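Local coordinates for capsid protein (Pseudomonas phage PP7, PDB 2QUD) that assembles as dimers into a T=3 icosahedral capsid, packages the viral genome by binding RNA packaging signals, and represses translation of the replicase, at residues L42-S47 with L61-A66. Numbering follows the deposited sequence. Where two conformers were deposited one is given.
Sequences LRLTAS and LKLDQA
Arg43 and Thr45 pair with Asp64 and Lys62 through four backbone hydrogen bonds, two in each antiparallel hydrogen-bonded pair; the shortest include Asp64 N to Arg43 O at 2.8 Å. Between them sits the non-hydrogen-bonded pair Leu44–Leu63, where the CA of Leu44 lies 3.3 Å from Lys62 O.

On the polar face a water ties the strands together. It accepts from Thr45 OG1 (2.6 Å) and donates to Asp64 OD2 (2.7 Å) and to Lys62 O, so that this carbonyl takes both the water and the amide of Thr45. OG1 is brought to the water by a first torsion of -57°, which sets it beside its own backbone N. The side chains of Arg43 and Asp64 approach each other at their CB atoms, 4.0 Å apart; in the conformer given, the arginine chain bends at chi2 and chi3 and its NH2 forms a salt bridge with Glu32.

Leucines and Ala46 fill the other face. Leu42 turns CG anti to its N (chi1 -176°), bringing CD1 within 3.9 Å of Leu63 CD1 and also against Gln65 CB, while Leu61 CD2 rests on Ala46 CB at 3.6 Å. Leu103 of the second subunit packs on Leu42, its Thr104 on Leu63 and its Leu123 on Leu44, and its Ser96 and Ser99 bind the Gln65 amide.

This is a hairpin of the antiparallel coat-protein sheet: its apolar face joins the dimer, and Arg43, Lys62 and Asp64 on the opposite face belong to the RNA-binding site.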
loop_
_atom_site.group_PDB
_atom_site.type_symbol
_atom_site.label_atom_id
_atom_site.label_comp_id
_atom_site.label_asym_id
_atom_site.label_seq_id
_atom_site.Cartn_x
_atom_site.Cartn_y
_atom_site.Cartn_z
ATOM N N LEU A 42 -16.198 -2.134 5.220
ATOM C CA LEU A 42 -14.861 -1.822 4.674
ATOM C C LEU A 42 -14.769 -0.329 4.440
ATOM O O LEU A 42 -15.695 0.261 3.884
ATOM C CB LEU A 42 -14.656 -2.556 3.363
ATOM C CG LEU A 42 -13.282 -2.420 2.698
ATOM C CD1 LEU A 42 -12.181 -3.059 3.585
ATOM C CD2 LEU A 42 -13.349 -3.079 1.331
ATOM N N ARG A 43 -13.646 0.260 4.893
ATOM C CA ARG A 43 -13.374 1.689 4.866
ATOM C C ARG A 43 -12.030 1.986 4.190
ATOM O O ARG A 43 -11.062 1.294 4.470
ATOM C CB ARG A 43 -13.268 2.216 6.300
ATOM C CG ARG A 43 -13.613 3.693 6.473
ATOM C CD ARG A 43 -15.063 3.861 6.942
ATOM N NE ARG A 43 -15.231 4.977 7.873
ATOM C CZ ARG A 43 -16.319 5.207 8.612
ATOM N NH1 ARG A 43 -16.344 6.259 9.423
ATOM N NH2 ARG A 43 -17.390 4.413 8.554
ATOM N N LEU A 44 -11.995 3.039 3.379
ATOM C CA LEU A 44 -10.757 3.564 2.803
ATOM C C LEU A 44 -10.717 5.047 3.098
ATOM O O LEU A 44 -11.618 5.783 2.717
ATOM C CB LEU A 44 -10.720 3.357 1.284
ATOM C CG LEU A 44 -9.485 3.945 0.545
ATOM C CD1 LEU A 44 -8.154 3.314 1.057
ATOM C CD2 LEU A 44 -9.624 3.790 -0.966
ATOM N N THR A 45 -9.662 5.484 3.787
ATOM C CA THR A 45 -9.457 6.882 4.068
ATOM C C THR A 45 -8.287 7.342 3.213
ATOM O O THR A 45 -7.265 6.643 3.133
ATOM C CB THR A 45 -9.171 7.062 5.571
ATOM O OG1 THR A 45 -10.262 6.522 6.323
ATOM C CG2 THR A 45 -8.938 8.556 5.927
ATOM N N ALA A 46 -8.413 8.534 2.633
ATOM C CA ALA A 46 -7.405 9.066 1.725
ATOM C C ALA A 46 -7.125 10.553 1.993
ATOM O O ALA A 46 -8.031 11.330 2.247
ATOM C CB ALA A 46 -7.828 8.839 0.287
ATOM N N SER A 47 -5.846 10.912 1.981
ATOM C CA SER A 47 -5.452 12.319 2.098
ATOM C C SER A 47 -4.286 12.600 1.169
ATOM O O SER A 47 -3.538 11.706 0.801
ATOM C CB SER A 47 -5.105 12.735 3.517
ATOM O OG SER A 47 -3.987 12.056 3.999
ATOM N N LEU A 61 -3.117 6.571 2.261
ATOM C CA LEU A 61 -4.292 5.752 2.051
ATOM C C LEU A 61 -4.345 4.770 3.199
ATOM O O LEU A 61 -3.340 4.173 3.526
ATOM C CB LEU A 61 -4.172 4.960 0.762
ATOM C CG LEU A 61 -3.948 5.723 -0.564
ATOM C CD1 LEU A 61 -3.790 4.754 -1.796
ATOM C CD2 LEU A 61 -5.095 6.730 -0.752
ATOM N N LYS A 62 -5.519 4.567 3.792
ATOM C CA LYS A 62 -5.681 3.631 4.945
ATOM C C LYS A 62 -6.904 2.779 4.665
ATOM O O LYS A 62 -8.027 3.268 4.674
ATOM C CB LYS A 62 -5.869 4.395 6.258
ATOM C CG LYS A 62 -6.024 3.553 7.534
ATOM C CD LYS A 62 -6.080 4.498 8.754
ATOM C CE LYS A 62 -5.980 3.779 10.080
ATOM N NZ LYS A 62 -5.966 4.774 11.191
ATOM N N LEU A 63 -6.666 1.505 4.395
ATOM C CA LEU A 63 -7.728 0.510 4.225
ATOM C C LEU A 63 -7.951 -0.192 5.574
ATOM O O LEU A 63 -7.045 -0.862 6.085
ATOM C CB LEU A 63 -7.345 -0.500 3.166
ATOM C CG LEU A 63 -8.441 -1.436 2.684
ATOM C CD1 LEU A 63 -9.590 -0.693 1.928
ATOM C CD2 LEU A 63 -7.876 -2.554 1.822
ATOM N N ASP A 64 -9.166 -0.009 6.112
ATOM C CA ASP A 64 -9.581 -0.585 7.386
ATOM C C ASP A 64 -10.576 -1.690 7.076
ATOM O O ASP A 64 -11.640 -1.421 6.502
ATOM C CB ASP A 64 -10.245 0.466 8.285
ATOM C CG ASP A 64 -9.274 1.488 8.856
ATOM O OD1 ASP A 64 -8.144 1.121 9.221
ATOM O OD2 ASP A 64 -9.699 2.662 8.999
ATOM N N GLN A 65 -10.233 -2.927 7.465
ATOM C CA GLN A 65 -11.125 -4.068 7.286
ATOM C C GLN A 65 -11.501 -4.622 8.674
ATOM O O GLN A 65 -10.695 -5.272 9.328
ATOM C CB GLN A 65 -10.486 -5.134 6.409
ATOM C CG GLN A 65 -11.408 -6.272 6.078
ATOM C CD GLN A 65 -10.731 -7.382 5.342
ATOM O OE1 GLN A 65 -10.971 -7.574 4.151
ATOM N NE2 GLN A 65 -9.854 -8.127 6.042
ATOM N N ALA A 66 -12.714 -4.307 9.125
ATOM C CA ALA A 66 -13.211 -4.803 10.395
ATOM C C ALA A 66 -13.710 -6.211 10.179
ATOM O O ALA A 66 -14.214 -6.552 9.110
ATOM C CB ALA A 66 -14.343 -3.908 10.943
HETATM O O HOH W 1 -10.012 3.904 6.599
#